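Local structure of phosphate-binding protein PstS 2 (Streptococcus pneumoniae, 4H1X) at residues A195-T198 with A199-K203; A90-D93 with T94-G98; I122-H126 with S127-Q131; I108-S111 with S112-K116. The protein probably serves as the solute-binding lipoprotein of the PstSACB ABC transporter, capturing phosphate for import into the cell. All blocks are in the same frame, centred on the assembly; numbering follows the deposited sequence. Where two conformers were deposited one is given.

Along the chain the order is contact 2, contact 4, contact 3, contact 1. Contact 2 is the short helix 92-96, just ahead of strand 103-110. Contact 4 is the end of that strand and the turn into helix 116-126. Contact 3 is the junction of helices 116-126 and 128-136, and contact 1 is the last turns of helix 193-202. Contact 4 touches contacts 1 and 3, with centres about 10 Å and 16 Å away. Val-200 of contact 1 packs on its strand end. Contact 2 touches none of the others. Its centre is about 21 Å from that of contact 3 and 31 Å from that of contact 1, across the chain's centre.

Contact 1. Residues A195-T198 with A199-K203; sequences AGIT and AVKEK
Residues 195-198 and most of 199-203 are consecutive turns of helix 193-202. Four i to i+4 backbone bonds join them. Ala-199 N bonds to Ala-195 O at 2.9 Å, and Val-200 N to Gly-196 O at 3.1 Å. Lys-201 N reaches Ile-197 O at 3.1 Å. The shortest bond is Glu-202 N to Thr-198 O, at 2.8 Å. The helix then closes in a Schellman motif. Lys-203 takes a positive phi of 67°, and its N bonds back to Val-200 O.

The side-chain contacts run alongside the helix, one turn apart. Thr-198 and Glu-202 point the same way. The CG2 methyl of Thr-198 lies 3.4 Å from OE2 of Glu-202, so a methyl rather than the hydroxyl meets the carboxylate. The torsion explains this: CG2 is anti to the backbone N, while OG1 turns beside that N and bonds back to Ser-194 O. On another face Ile-197 and Lys-201 also lie side by side. CG2 of Ile-197 touches CE of Lys-201 at 3.9 Å. The lysine chain is extended beyond CG and carries NZ to Glu-218 O, with weaker bonds to Glu-217 O and Lys-220 O. These carbonyls lie at the end of helix 216-219, a place that would suit a positive charge.

Helix 193-202 is the connection of a beta-alpha-beta unit. Strands 183-190 and 207-210 on its two sides in sequence both pair in parallel with strand 155-162. Ala-199 packs on Ala-205 and Val-200 on Leu-222, in loops beside the helix, while Lys-203 touches Asn-113 after strand 103-110.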
loop_
_atom_site.group_PDB
_atom_site.type_symbol
_atom_site.label_atom_id
_atom_site.label_comp_id
_atom_site.label_asym_id
_atom_site.label_seq_id
_atom_site.Cartn_x
_atom_site.Cartn_y
_atom_site.Cartn_z
ATOM N N ALA A 195 -4.696 -14.740 -4.906
ATOM C CA ALA A 195 -5.857 -15.485 -4.387
ATOM C C ALA A 195 -7.171 -14.693 -4.549
ATOM O O ALA A 195 -8.191 -15.287 -4.874
ATOM C CB ALA A 195 -5.646 -15.875 -2.930
ATOM N N GLY A 196 -7.105 -13.368 -4.432
ATOM C CA GLY A 196 -8.258 -12.493 -4.641
ATOM C C GLY A 196 -8.729 -12.518 -6.094
ATOM O O GLY A 196 -9.931 -12.626 -6.370
ATOM N N ILE A 197 -7.780 -12.405 -7.042
ATOM C CA ILE A 197 -8.112 -12.456 -8.482
ATOM C C ILE A 197 -8.784 -13.806 -8.804
ATOM O O ILE A 197 -9.840 -13.845 -9.451
ATOM C CB ILE A 197 -6.821 -12.236 -9.336
ATOM C CG1 ILE A 197 -6.323 -10.796 -9.170
ATOM C CG2 ILE A 197 -7.069 -12.576 -10.823
ATOM C CD1 ILE A 197 -4.874 -10.578 -9.557
ATOM N N THR A 198 -8.165 -14.912 -8.351
ATOM C CA THR A 198 -8.686 -16.267 -8.577
ATOM C C THR A 198 -10.122 -16.399 -8.001
ATOM O O THR A 198 -11.003 -16.918 -8.689
ATOM C CB THR A 198 -7.726 -17.287 -7.996
ATOM O OG1 THR A 198 -6.495 -17.214 -8.727
ATOM C CG2 THR A 198 -8.271 -18.718 -8.053
ATOM N N ALA A 199 -10.352 -15.880 -6.777
ATOM C CA ALA A 199 -11.649 -15.957 -6.095
ATOM C C ALA A 199 -12.716 -15.243 -6.908
ATOM O O ALA A 199 -13.814 -15.775 -7.059
ATOM C CB ALA A 199 -11.548 -15.357 -4.697
ATOM N N VAL A 200 -12.374 -14.090 -7.514
ATOM C CA VAL A 200 -13.349 -13.348 -8.323
ATOM C C VAL A 200 -13.687 -14.169 -9.586
ATOM O O VAL A 200 -14.857 -14.349 -9.898
ATOM C CB VAL A 200 -12.860 -11.917 -8.677
ATOM C CG1 VAL A 200 -13.738 -11.275 -9.751
ATOM C CG2 VAL A 200 -12.815 -11.028 -7.440
ATOM N N LYS A 201 -12.676 -14.688 -10.268
ATOM C CA LYS A 201 -12.889 -15.471 -11.494
ATOM C C LYS A 201 -13.671 -16.765 -11.215
ATOM O O LYS A 201 -14.566 -17.104 -11.988
ATOM C CB LYS A 201 -11.556 -15.788 -12.175
ATOM C CG LYS A 201 -10.823 -14.533 -12.626
ATOM C CD LYS A 201 -9.633 -14.876 -13.503
ATOM C CE LYS A 201 -9.036 -13.599 -14.040
ATOM N NZ LYS A 201 -8.025 -13.876 -15.089
ATOM N N GLU A 202 -13.392 -17.430 -10.077
ATOM C CA GLU A 202 -14.050 -18.671 -9.642
ATOM C C GLU A 202 -15.435 -18.420 -9.010
ATOM O O GLU A 202 -16.160 -19.376 -8.730
ATOM C CB GLU A 202 -13.151 -19.444 -8.673
ATOM C CG GLU A 202 -11.965 -20.062 -9.397
ATOM C CD GLU A 202 -11.042 -20.959 -8.596
ATOM O OE1 GLU A 202 -11.297 -21.176 -7.388
ATOM O OE2 GLU A 202 -10.045 -21.439 -9.185
ATOM N N LYS A 203 -15.823 -17.142 -8.870
ATOM C CA LYS A 203 -17.102 -16.655 -8.349
ATOM C C LYS A 203 -17.272 -16.983 -6.854
ATOM O O LYS A 203 -18.409 -17.063 -6.389
ATOM C CB LYS A 203 -18.297 -17.190 -9.189
ATOM C CG LYS A 203 -18.231 -16.846 -10.668
ATOM C CD LYS A 203 -19.503 -17.301 -11.382
ATOM C CE LYS A 203 -19.371 -17.338 -12.875
ATOM N NZ LYS A 203 -20.666 -17.687 -13.521
#

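Contact 2. Residues A90-D93 with T94-G98; sequences ASRD and TVLDG
Thr-94 overlaps Ser-91 at the start of helix 92-96, where the two residues form a capping box. Ser-91 is the N-cap. Its OG accepts a weak, long bond from Thr-94 N at 3.4 Å. In return, OG1 of Thr-94 receives Ser-91 N at 3.1 Å, but the N-H is poorly aimed (124°) and this bond is weak too. Both hydroxyls are turned back over their own backbones, between the N and the carbonyl carbon (chi1 75° for Ser-91 and 57° for Thr-94). This places each of them near the backbone of the other residue. The stronger partner of Thr-94 OG1 is Lys-89 O, just before the helix. As Thr-94 OG1 donates to that carbonyl, the hydroxyl is tied to the incoming chain as well as to the cap.

The backbone bonds of the helix are firmer. Val-95 N reaches Ser-91 O at 2.9 Å, Leu-96 N reaches Arg-92 O at 3.0 Å, and Asp-97 N reaches Asp-93 O at 3.1 Å. CG2 of Val-95 also lies against Ser-91 O. On the outer surface Arg-92 and Leu-96 run side by side, with CG of the arginine 4.0 Å from CD1 of the leucine.

Thr-94 also packs on Tyr-100 and Val-88, and Ala-90 on Leu-73, which set the helix against nearby loops. At the far end Asp-97 OD1 accepts a bond from Glu-99 N. Gly-98 leaves the helix with a positive phi, and its N bonds to Val-95 O at 3.1 Å.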
loop_
_atom_site.group_PDB
_atom_site.type_symbol
_atom_site.label_atom_id
_atom_site.label_comp_id
_atom_site.label_asym_id
_atom_site.label_seq_id
_atom_site.Cartn_x
_atom_site.Cartn_y
_atom_site.Cartn_z
ATOM N N ALA A 90 8.097 13.362 -1.312
ATOM C CA ALA A 90 6.868 12.599 -1.161
ATOM C C ALA A 90 5.719 13.501 -0.667
ATOM O O ALA A 90 5.863 14.201 0.343
ATOM C CB ALA A 90 7.090 11.450 -0.188
ATOM N N SER A 91 4.597 13.494 -1.398
ATOM C CA SER A 91 3.381 14.246 -1.045
ATOM C C SER A 91 2.224 13.770 -1.870
ATOM O O SER A 91 2.424 13.114 -2.895
ATOM C CB SER A 91 3.575 15.752 -1.245
ATOM O OG SER A 91 3.550 16.132 -2.612
ATOM N N ARG A 92 1.008 14.172 -1.464
ATOM C CA ARG A 92 -0.229 13.925 -2.192
ATOM C C ARG A 92 -0.024 14.260 -3.657
ATOM O O ARG A 92 -0.266 13.411 -4.507
ATOM C CB ARG A 92 -1.333 14.821 -1.589
ATOM C CG ARG A 92 -2.708 14.744 -2.229
ATOM C CD ARG A 92 -3.779 15.412 -1.353
ATOM N NE ARG A 92 -3.320 16.673 -0.762
ATOM C CZ ARG A 92 -3.062 16.853 0.530
ATOM N NH1 ARG A 92 -3.276 15.874 1.401
ATOM N NH2 ARG A 92 -2.620 18.025 0.968
ATOM N N ASP A 93 0.484 15.472 -3.945
ATOM C CA ASP A 93 0.683 15.966 -5.300
ATOM C C ASP A 93 1.668 15.136 -6.149
ATOM O O ASP A 93 1.368 14.879 -7.316
ATOM C CB ASP A 93 1.130 17.434 -5.250
ATOM C CG ASP A 93 0.022 18.401 -4.843
ATOM O OD1 ASP A 93 -1.169 17.978 -4.813
ATOM O OD2 ASP A 93 0.332 19.579 -4.591
ATOM N N THR A 94 2.824 14.719 -5.594
ATOM C CA THR A 94 3.835 13.987 -6.377
ATOM C C THR A 94 3.480 12.508 -6.513
ATOM O O THR A 94 3.932 11.854 -7.476
ATOM C CB THR A 94 5.244 14.180 -5.810
ATOM O OG1 THR A 94 5.264 13.772 -4.442
ATOM C CG2 THR A 94 5.732 15.648 -5.943
ATOM N N VAL A 95 2.640 11.986 -5.589
ATOM C CA VAL A 95 2.175 10.614 -5.731
ATOM C C VAL A 95 1.124 10.614 -6.852
ATOM O O VAL A 95 1.217 9.800 -7.769
ATOM C CB VAL A 95 1.617 10.023 -4.416
ATOM C CG1 VAL A 95 0.892 8.679 -4.673
ATOM C CG2 VAL A 95 2.737 9.838 -3.383
ATOM N N LEU A 96 0.150 11.558 -6.775
ATOM C CA LEU A 96 -0.927 11.706 -7.761
ATOM C C LEU A 96 -0.407 11.882 -9.194
ATOM O O LEU A 96 -0.845 11.162 -10.091
ATOM C CB LEU A 96 -1.827 12.901 -7.399
ATOM C CG LEU A 96 -2.955 12.609 -6.415
ATOM C CD1 LEU A 96 -3.645 13.899 -5.986
ATOM C CD2 LEU A 96 -3.963 11.637 -7.016
ATOM N N ASP A 97 0.552 12.793 -9.406
ATOM C CA ASP A 97 1.066 13.038 -10.752
ATOM C C ASP A 97 2.146 12.008 -11.200
ATOM O O ASP A 97 2.696 12.159 -12.288
ATOM C CB ASP A 97 1.571 14.490 -10.904
ATOM C CG ASP A 97 2.819 14.870 -10.132
ATOM O OD1 ASP A 97 3.503 13.961 -9.619
ATOM O OD2 ASP A 97 3.106 16.080 -10.031
ATOM N N GLY A 98 2.430 10.993 -10.378
ATOM C CA GLY A 98 3.404 9.949 -10.699
ATOM C C GLY A 98 4.878 10.323 -10.643
ATOM O O GLY A 98 5.729 9.516 -11.043
#

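Contact 3. Residues I122-H126 with S127-Q131; sequences ISFIH and SKQGQ
Ser-127 and Phe-124 carry the hydrogen bonds of this junction. Phe-124 O takes two donors from Ser-127. The hydroxyl OG donates to it at 2.6 Å, lying near the carbonyl plane. Ser-127 N also bonds to it, at 3.1 Å, from well above that plane. Gly-130 CA adds a CA-H...O contact with Phe-124 O at 3.3 Å. The same OG accepts Gly-130 N at 3.0 Å on a nearly straight path (164°). The hydroxyl is thus held by two bonds, as donor to the first helix and acceptor from the second.

This makes Ser-127 both the exit from helix 116-126 and the N-cap of helix 128-136, with one residue joining two helices. Its torsion sets OG between the backbone N and the carbonyl carbon (chi1 73°).

A water bridges the helices farther round, donating to His-126 O at 3.0 Å and accepting from Gln-131 NE2. That amide also bonds to Glu-145 O, and His-126 NE2 bonds to Asp-225.

In the packing, the Phe-124 ring has Ser-127 OG and Gly-130 CA over one face, and CB of Gln-129 is 4.1 Å from its CE1. Tyr-149 meets this ring edge-to-face.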
loop_
_atom_site.group_PDB
_atom_site.type_symbol
_atom_site.label_atom_id
_atom_site.label_comp_id
_atom_site.label_asym_id
_atom_site.label_seq_id
_atom_site.Cartn_x
_atom_site.Cartn_y
_atom_site.Cartn_z
ATOM N N ILE A 122 -19.624 -0.769 -4.547
ATOM C CA ILE A 122 -18.658 -0.073 -5.421
ATOM C C ILE A 122 -19.076 1.398 -5.552
ATOM O O ILE A 122 -18.233 2.292 -5.514
ATOM C CB ILE A 122 -18.544 -0.767 -6.827
ATOM C CG1 ILE A 122 -17.988 -2.210 -6.750
ATOM C CG2 ILE A 122 -17.788 0.083 -7.864
ATOM C CD1 ILE A 122 -16.719 -2.419 -6.026
ATOM N N SER A 123 -20.403 1.645 -5.726
ATOM C CA SER A 123 -20.933 3.014 -5.857
ATOM C C SER A 123 -20.605 3.806 -4.587
ATOM O O SER A 123 -20.188 4.963 -4.660
ATOM C CB SER A 123 -22.434 3.000 -6.134
ATOM O OG SER A 123 -22.711 2.363 -7.373
ATOM N N PHE A 124 -20.755 3.163 -3.423
ATOM C CA PHE A 124 -20.424 3.810 -2.137
ATOM C C PHE A 124 -18.931 4.147 -2.098
ATOM O O PHE A 124 -18.562 5.241 -1.713
ATOM C CB PHE A 124 -20.774 2.876 -0.964
ATOM C CG PHE A 124 -20.352 3.490 0.359
ATOM C CD1 PHE A 124 -21.113 4.500 0.951
ATOM C CD2 PHE A 124 -19.133 3.150 0.947
ATOM C CE1 PHE A 124 -20.715 5.091 2.146
ATOM C CE2 PHE A 124 -18.707 3.786 2.121
ATOM C CZ PHE A 124 -19.503 4.750 2.712
ATOM N N ILE A 125 -18.075 3.203 -2.486
ATOM C CA ILE A 125 -16.625 3.428 -2.498
ATOM C C ILE A 125 -16.267 4.613 -3.428
ATOM O O ILE A 125 -15.380 5.415 -3.095
ATOM C CB ILE A 125 -15.886 2.150 -2.922
ATOM C CG1 ILE A 125 -16.021 1.037 -1.845
ATOM C CG2 ILE A 125 -14.386 2.463 -3.204
ATOM C CD1 ILE A 125 -15.495 -0.399 -2.329
ATOM N N HIS A 126 -16.973 4.733 -4.550
ATOM C CA HIS A 126 -16.753 5.807 -5.535
ATOM C C HIS A 126 -17.307 7.154 -5.080
ATOM O O HIS A 126 -16.875 8.184 -5.586
ATOM C CB HIS A 126 -17.376 5.411 -6.889
ATOM C CG HIS A 126 -16.551 4.398 -7.619
ATOM N ND1 HIS A 126 -17.080 3.626 -8.642
ATOM C CD2 HIS A 126 -15.259 4.043 -7.425
ATOM C CE1 HIS A 126 -16.077 2.879 -9.079
ATOM N NE2 HIS A 126 -14.967 3.090 -8.370
ATOM N N SER A 127 -18.233 7.155 -4.129
ATOM C CA SER A 127 -18.922 8.377 -3.688
ATOM C C SER A 127 -18.027 9.352 -2.928
ATOM O O SER A 127 -16.941 8.976 -2.475
ATOM C CB SER A 127 -20.100 8.016 -2.794
ATOM O OG SER A 127 -19.677 7.583 -1.512
ATOM N N LYS A 128 -18.545 10.581 -2.701
ATOM C CA LYS A 128 -17.855 11.603 -1.901
ATOM C C LYS A 128 -17.586 11.033 -0.491
ATOM O O LYS A 128 -16.483 11.194 0.020
ATOM C CB LYS A 128 -18.703 12.895 -1.847
ATOM C CG LYS A 128 -17.960 14.096 -1.257
ATOM C CD LYS A 128 -18.770 15.379 -1.426
ATOM C CE LYS A 128 -17.933 16.623 -1.243
ATOM N NZ LYS A 128 -18.699 17.850 -1.603
ATOM N N GLN A 129 -18.558 10.294 0.090
ATOM C CA GLN A 129 -18.415 9.661 1.428
ATOM C C GLN A 129 -17.333 8.578 1.432
ATOM O O GLN A 129 -16.551 8.500 2.378
ATOM C CB GLN A 129 -19.731 9.016 1.886
ATOM C CG GLN A 129 -20.923 9.941 1.990
ATOM C CD GLN A 129 -22.165 9.111 2.199
ATOM O OE1 GLN A 129 -23.126 9.154 1.416
ATOM N NE2 GLN A 129 -22.150 8.300 3.245
ATOM N N GLY A 130 -17.318 7.738 0.392
ATOM C CA GLY A 130 -16.321 6.683 0.239
ATOM C C GLY A 130 -14.918 7.236 0.101
ATOM O O GLY A 130 -13.987 6.761 0.763
ATOM N N GLN A 131 -14.770 8.286 -0.726
ATOM C CA GLN A 131 -13.488 8.963 -0.942
ATOM C C GLN A 131 -13.022 9.591 0.363
ATOM O O GLN A 131 -11.819 9.566 0.656
ATOM C CB GLN A 131 -13.596 10.036 -2.033
ATOM C CG GLN A 131 -13.806 9.505 -3.448
ATOM C CD GLN A 131 -13.757 10.613 -4.487
ATOM O OE1 GLN A 131 -13.596 11.806 -4.187
ATOM N NE2 GLN A 131 -13.908 10.246 -5.740
HETATM O O HOH W 1 -14.141 7.893 -6.702
#

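Contact 4. Residues I108-S111 with S112-K116; sequences IVWS and SNLSK
A type I beta turn from Ser-111 to Leu-114 takes the chain off the end of strand 103-110 and on toward helix 116-126. Its closing bond is Leu-114 N to Ser-111 O, at 3.0 Å. Ser-111 also holds the turn with its side chain. OG accepts Asn-113 N at 3.0 Å (154°), which makes an ST turn inside the beta turn. The hydroxyl can reach that N-H because it sits between its own backbone N and carbonyl carbon (chi1 69°). CB of Asn-113 comes within 3.2 Å of the same OG. One serine thus receives two successive N-H groups, one at its carbonyl and one at its hydroxyl.

Leu-114 folds back over the indole of Trp-110. Its CD2 methyl makes a CH-pi contact with one face of the five-membered ring, 3.9 Å from the centroid and 20° off the ring normal. The same methyl is 3.8 Å from CD1 of the ring. Leu-114 CD1 lies beside CB of Trp-110, and the two side chains cross at a slant.

Ser-115 follows as N-cap of helix 116-126, its OG bonded to Gly-118 N. Leu-114 reaches that helix at Gln-119, and strand 207-210 at Ile-207. Trp-110 pairs through its backbone with Thr-223 of strand 223-236, and Val-109 with Gly-208 of strand 207-210.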
loop_
_atom_site.group_PDB
_atom_site.type_symbol
_atom_site.label_atom_id
_atom_site.label_comp_id
_atom_site.label_asym_id
_atom_site.label_seq_id
_atom_site.Cartn_x
_atom_site.Cartn_y
_atom_site.Cartn_z
ATOM N N ILE A 108 -9.306 -2.712 -6.492
ATOM C CA ILE A 108 -10.434 -3.623 -6.327
ATOM C C ILE A 108 -10.705 -4.169 -7.738
ATOM O O ILE A 108 -10.477 -3.461 -8.743
ATOM C CB ILE A 108 -11.684 -2.995 -5.673
ATOM C CG1 ILE A 108 -12.214 -1.780 -6.496
ATOM C CG2 ILE A 108 -11.402 -2.659 -4.209
ATOM C CD1 ILE A 108 -13.557 -1.302 -6.145
ATOM N N VAL A 109 -11.087 -5.440 -7.824
ATOM C CA VAL A 109 -11.334 -6.090 -9.101
ATOM C C VAL A 109 -12.680 -6.790 -9.020
ATOM O O VAL A 109 -13.051 -7.265 -7.951
ATOM C CB VAL A 109 -10.208 -7.068 -9.543
ATOM C CG1 VAL A 109 -8.843 -6.381 -9.569
ATOM C CG2 VAL A 109 -10.146 -8.302 -8.651
ATOM N N TRP A 110 -13.383 -6.853 -10.144
ATOM C CA TRP A 110 -14.666 -7.548 -10.227
ATOM C C TRP A 110 -14.870 -8.057 -11.653
ATOM O O TRP A 110 -14.136 -7.651 -12.573
ATOM C CB TRP A 110 -15.828 -6.631 -9.790
ATOM C CG TRP A 110 -16.061 -5.455 -10.684
ATOM C CD1 TRP A 110 -16.891 -5.393 -11.767
ATOM C CD2 TRP A 110 -15.544 -4.140 -10.497
ATOM N NE1 TRP A 110 -16.924 -4.113 -12.266
ATOM C CE2 TRP A 110 -16.113 -3.318 -11.499
ATOM C CE3 TRP A 110 -14.660 -3.567 -9.570
ATOM C CZ2 TRP A 110 -15.799 -1.952 -11.618
ATOM C CZ3 TRP A 110 -14.345 -2.217 -9.692
ATOM C CH2 TRP A 110 -14.901 -1.430 -10.711
ATOM N N SER A 111 -15.878 -8.923 -11.838
ATOM C CA SER A 111 -16.198 -9.457 -13.152
ATOM C C SER A 111 -17.659 -9.164 -13.454
ATOM O O SER A 111 -18.339 -8.482 -12.663
ATOM C CB SER A 111 -15.960 -10.960 -13.148
ATOM O OG SER A 111 -16.935 -11.573 -12.314
ATOM N N SER A 112 -18.152 -9.734 -14.557
ATOM C CA SER A 112 -19.540 -9.644 -14.964
ATOM C C SER A 112 -20.437 -10.332 -13.912
ATOM O O SER A 112 -21.644 -10.115 -13.908
ATOM C CB SER A 112 -19.720 -10.271 -16.344
ATOM O OG SER A 112 -19.377 -11.650 -16.349
ATOM N N ASN A 113 -19.832 -11.129 -13.002
ATOM C CA ASN A 113 -20.560 -11.811 -11.910
ATOM C C ASN A 113 -20.950 -10.856 -10.751
ATOM O O ASN A 113 -21.728 -11.256 -9.864
ATOM C CB ASN A 113 -19.699 -12.957 -11.346
ATOM C CG ASN A 113 -20.427 -13.799 -10.314
ATOM O OD1 ASN A 113 -21.532 -14.287 -10.560
ATOM N ND2 ASN A 113 -19.886 -13.851 -9.109
ATOM N N LEU A 114 -20.433 -9.606 -10.755
ATOM C CA LEU A 114 -20.678 -8.652 -9.669
ATOM C C LEU A 114 -22.180 -8.390 -9.460
ATOM O O LEU A 114 -22.860 -7.819 -10.320
ATOM C CB LEU A 114 -19.918 -7.325 -9.882
ATOM C CG LEU A 114 -20.002 -6.387 -8.675
ATOM C CD1 LEU A 114 -19.250 -6.961 -7.508
ATOM C CD2 LEU A 114 -19.440 -5.002 -9.029
ATOM N N SER A 115 -22.672 -8.796 -8.280
ATOM C CA SER A 115 -24.083 -8.689 -7.876
ATOM C C SER A 115 -24.539 -7.241 -7.802
ATOM O O SER A 115 -23.702 -6.349 -7.736
ATOM C CB SER A 115 -24.280 -9.355 -6.514
ATOM O OG SER A 115 -23.577 -8.684 -5.475
ATOM N N LYS A 116 -25.869 -7.005 -7.807
ATOM C CA LYS A 116 -26.434 -5.663 -7.615
ATOM C C LYS A 116 -25.899 -5.079 -6.288
ATOM O O LYS A 116 -25.545 -3.898 -6.226
ATOM C CB LYS A 116 -27.967 -5.774 -7.577
ATOM C CG LYS A 116 -28.711 -4.445 -7.657
ATOM C CD LYS A 116 -30.217 -4.693 -7.731
ATOM C CE LYS A 116 -30.990 -3.421 -7.959
ATOM N NZ LYS A 116 -31.091 -3.094 -9.406
#